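Local coordinates for major capsid protein (PDB 5J7O) that probably builds the Faustovirus capsid shell as a trimer of double jelly-roll chains, at residues Leu417-Val425 / Leu436-Glu445. Sequence-based numbering, arbitrary orientation.
Sequences LIRVYREQV and LQSQLKWPVE
Gln424 reaches from strand 415-428 onto the loop that follows strand 432-436, where it meets Leu436, Ser438 and Gln439. Its CG lies anti to the backbone N (chi1 161°), and the chain then runs straight out to the amide. Gln424 CB packs against the amide of Gln439, 3.2 Å from Gln439 OE1. At the tip OE1 and NE2 take different partners. Gln424 NE2 donates to Leu436 O at 2.9 Å in a nearly straight bond that lies in the plane of its own amide. Gln424 OE1 accepts from Ser438 N at 3.0 Å, a more bent bond with the donor tilted from the carbonyl plane. Gln424 OE1 also lies 2.9 Å from Gln439 OE1; these are two acceptors, not a hydrogen bond, and the amide planes stand 59° apart. One side chain thus serves the backbone on both sides of Gln437, at the start of the type I turn Gln437-Leu440. Gln439 NE2 donates to Gln437 OE1, in the carbonyl plane and on a lone pair, and this bond holds the Gln439 amide. Ser611 also binds that Gln437 oxygen.

The protein is a double jelly-roll of the large eukaryotic DNA virus major capsid protein family. The loop leads from strand 432-436 into strand 444-453, which lies in a different beta-sheet. Strand 607-620 lies between strands 415-428 and 444-453.

Further along, Arg422 CD rests 3.1 Å from Gln439 O. The Lys441 chain crosses that of Arg422 at about a right angle, with Lys441 CD over one guanidinium face, toward the rim. Lys441 NZ and Arg422 NH1, both donors, lie 3.5 Å apart; Lys441 NZ donates to Ser438 O. Val420 CG2 meets the edge of the Trp442 ring, 3.7 Å from Trp442 CZ3. Beyond it, Arg419 grips the Glu445 carboxylate side-on. In this salt bridge Arg419 NE donates to Glu445 OE1, and Arg419 NH2 to Glu445 OE2 at 2.6 Å. Both oxygens are approached from above the carboxylate plane, which stands 44° from the guanidinium. Arg419 NH1 bonds to Tyr578 O.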
# COMPACT_ATOMS: atom_id res chain seq x y z
N LEU B 417 3.17 -8.50 35.73
CA LEU B 417 2.98 -9.53 34.72
C LEU B 417 3.99 -9.34 33.59
O LEU B 417 4.31 -8.21 33.21
CB LEU B 417 1.56 -9.49 34.16
CG LEU B 417 0.59 -10.54 34.70
CD1 LEU B 417 0.68 -10.59 36.20
CD2 LEU B 417 -0.82 -10.23 34.25
N ILE B 418 4.50 -10.45 33.07
CA ILE B 418 5.42 -10.43 31.94
C ILE B 418 4.94 -11.45 30.92
O ILE B 418 4.21 -12.39 31.23
CB ILE B 418 6.88 -10.73 32.36
CG1 ILE B 418 7.09 -12.23 32.58
CG2 ILE B 418 7.25 -9.97 33.62
CD1 ILE B 418 8.52 -12.60 32.89
N ARG B 419 5.35 -11.23 29.67
CA ARG B 419 5.10 -12.17 28.58
C ARG B 419 6.43 -12.68 28.06
O ARG B 419 7.34 -11.89 27.80
CB ARG B 419 4.30 -11.51 27.45
CG ARG B 419 2.80 -11.76 27.51
CD ARG B 419 2.11 -10.90 28.55
NE ARG B 419 0.66 -10.92 28.40
CZ ARG B 419 -0.17 -10.07 29.00
NH1 ARG B 419 0.31 -9.12 29.79
NH2 ARG B 419 -1.48 -10.16 28.80
N VAL B 420 6.54 -13.99 27.91
CA VAL B 420 7.79 -14.63 27.54
C VAL B 420 7.56 -15.52 26.32
O VAL B 420 6.48 -16.09 26.14
CB VAL B 420 8.38 -15.45 28.70
CG1 VAL B 420 9.02 -14.53 29.73
CG2 VAL B 420 7.30 -16.30 29.35
N TYR B 421 8.59 -15.63 25.49
CA TYR B 421 8.54 -16.50 24.32
C TYR B 421 8.83 -17.94 24.72
O TYR B 421 9.66 -18.20 25.59
CB TYR B 421 9.54 -16.04 23.26
CG TYR B 421 9.29 -14.65 22.73
CD1 TYR B 421 8.40 -14.43 21.69
CD2 TYR B 421 9.95 -13.55 23.28
CE1 TYR B 421 8.18 -13.15 21.20
CE2 TYR B 421 9.73 -12.28 22.80
CZ TYR B 421 8.84 -12.08 21.76
OH TYR B 421 8.62 -10.81 21.28
N ARG B 422 8.13 -18.87 24.08
CA ARG B 422 8.33 -20.30 24.31
C ARG B 422 8.21 -21.01 22.97
O ARG B 422 7.10 -21.17 22.44
CB ARG B 422 7.33 -20.84 25.33
CG ARG B 422 7.87 -20.86 26.74
CD ARG B 422 9.01 -21.87 26.85
NE ARG B 422 9.68 -21.85 28.14
CZ ARG B 422 10.43 -22.85 28.60
NH1 ARG B 422 10.58 -23.95 27.87
NH2 ARG B 422 11.01 -22.76 29.79
N GLU B 423 9.34 -21.44 22.42
CA GLU B 423 9.45 -21.90 21.05
C GLU B 423 9.80 -23.38 20.99
O GLU B 423 10.56 -23.88 21.82
CB GLU B 423 10.51 -21.08 20.30
CG GLU B 423 11.14 -21.76 19.09
CD GLU B 423 12.22 -20.92 18.45
OE1 GLU B 423 12.11 -19.67 18.49
OE2 GLU B 423 13.18 -21.50 17.91
N GLN B 424 9.22 -24.07 20.01
CA GLN B 424 9.57 -25.45 19.69
C GLN B 424 9.56 -25.63 18.18
O GLN B 424 8.63 -25.18 17.50
CB GLN B 424 8.62 -26.46 20.34
CG GLN B 424 8.64 -27.84 19.70
CD GLN B 424 7.77 -28.85 20.42
OE1 GLN B 424 7.89 -29.03 21.63
NE2 GLN B 424 6.89 -29.51 19.68
N VAL B 425 10.59 -26.30 17.66
CA VAL B 425 10.71 -26.59 16.24
C VAL B 425 10.84 -28.10 16.08
O VAL B 425 11.83 -28.69 16.54
CB VAL B 425 11.90 -25.87 15.60
CG1 VAL B 425 11.97 -26.17 14.12
CG2 VAL B 425 11.79 -24.37 15.83
N LEU B 436 3.33 -33.08 20.26
CA LEU B 436 3.30 -32.60 21.63
C LEU B 436 4.19 -31.37 21.77
O LEU B 436 5.32 -31.35 21.29
CB LEU B 436 3.76 -33.70 22.59
CG LEU B 436 3.89 -33.28 24.06
CD1 LEU B 436 2.52 -33.01 24.68
CD2 LEU B 436 4.65 -34.32 24.86
N GLN B 437 3.67 -30.35 22.44
CA GLN B 437 4.38 -29.08 22.62
C GLN B 437 5.01 -29.09 24.01
O GLN B 437 4.41 -28.64 24.99
CB GLN B 437 3.43 -27.90 22.43
CG GLN B 437 2.71 -27.92 21.08
CD GLN B 437 3.66 -27.71 19.92
OE1 GLN B 437 4.51 -26.83 19.95
NE2 GLN B 437 3.52 -28.54 18.89
N SER B 438 6.24 -29.61 24.08
CA SER B 438 6.92 -29.75 25.37
C SER B 438 7.40 -28.42 25.93
O SER B 438 7.63 -28.33 27.14
CB SER B 438 8.10 -30.71 25.23
OG SER B 438 7.68 -31.99 24.80
N GLN B 439 7.55 -27.40 25.09
CA GLN B 439 8.05 -26.11 25.57
C GLN B 439 7.05 -25.40 26.46
O GLN B 439 7.44 -24.50 27.21
CB GLN B 439 8.42 -25.22 24.38
CG GLN B 439 7.24 -24.58 23.66
CD GLN B 439 6.44 -25.56 22.82
OE1 GLN B 439 6.66 -26.77 22.86
NE2 GLN B 439 5.50 -25.03 22.04
N LEU B 440 5.77 -25.78 26.42
CA LEU B 440 4.73 -25.04 27.12
C LEU B 440 4.66 -25.47 28.58
O LEU B 440 4.40 -26.64 28.88
CB LEU B 440 3.39 -25.26 26.42
CG LEU B 440 3.40 -24.85 24.95
CD1 LEU B 440 2.00 -24.90 24.34
CD2 LEU B 440 3.99 -23.46 24.81
N LYS B 441 4.89 -24.52 29.48
CA LYS B 441 4.81 -24.76 30.92
C LYS B 441 3.85 -23.83 31.65
O LYS B 441 3.46 -24.15 32.77
CB LYS B 441 6.19 -24.63 31.58
CG LYS B 441 7.07 -25.87 31.49
CD LYS B 441 7.79 -25.96 30.15
CE LYS B 441 8.81 -27.08 30.16
NZ LYS B 441 9.60 -27.13 28.90
N TRP B 442 3.48 -22.71 31.05
CA TRP B 442 2.76 -21.63 31.71
C TRP B 442 1.52 -21.28 30.90
O TRP B 442 1.34 -21.78 29.78
CB TRP B 442 3.69 -20.41 31.86
CG TRP B 442 4.91 -20.73 32.67
CD1 TRP B 442 4.99 -21.59 33.72
CD2 TRP B 442 6.23 -20.21 32.47
NE1 TRP B 442 6.27 -21.63 34.20
CE2 TRP B 442 7.05 -20.80 33.45
CE3 TRP B 442 6.79 -19.31 31.56
CZ2 TRP B 442 8.41 -20.51 33.55
CZ3 TRP B 442 8.14 -19.03 31.66
CH2 TRP B 442 8.94 -19.62 32.65
N PRO B 443 0.62 -20.45 31.45
CA PRO B 443 -0.57 -20.06 30.68
C PRO B 443 -0.19 -19.43 29.35
O PRO B 443 0.70 -18.59 29.28
CB PRO B 443 -1.27 -19.06 31.60
CG PRO B 443 -0.85 -19.45 32.95
CD PRO B 443 0.56 -19.92 32.82
N VAL B 444 -0.88 -19.85 28.29
CA VAL B 444 -0.57 -19.43 26.93
C VAL B 444 -1.67 -18.50 26.44
O VAL B 444 -2.86 -18.85 26.49
CB VAL B 444 -0.42 -20.64 25.99
CG1 VAL B 444 -0.15 -20.17 24.57
CG2 VAL B 444 0.69 -21.56 26.48
N GLU B 445 -1.27 -17.32 25.97
CA GLU B 445 -2.22 -16.40 25.35
C GLU B 445 -2.52 -16.80 23.91
O GLU B 445 -3.68 -16.90 23.51
CB GLU B 445 -1.68 -14.97 25.40
CG GLU B 445 -1.73 -14.31 26.76
CD GLU B 445 -1.32 -12.85 26.70
OE1 GLU B 445 -0.22 -12.56 26.20
OE2 GLU B 445 -2.12 -11.99 27.14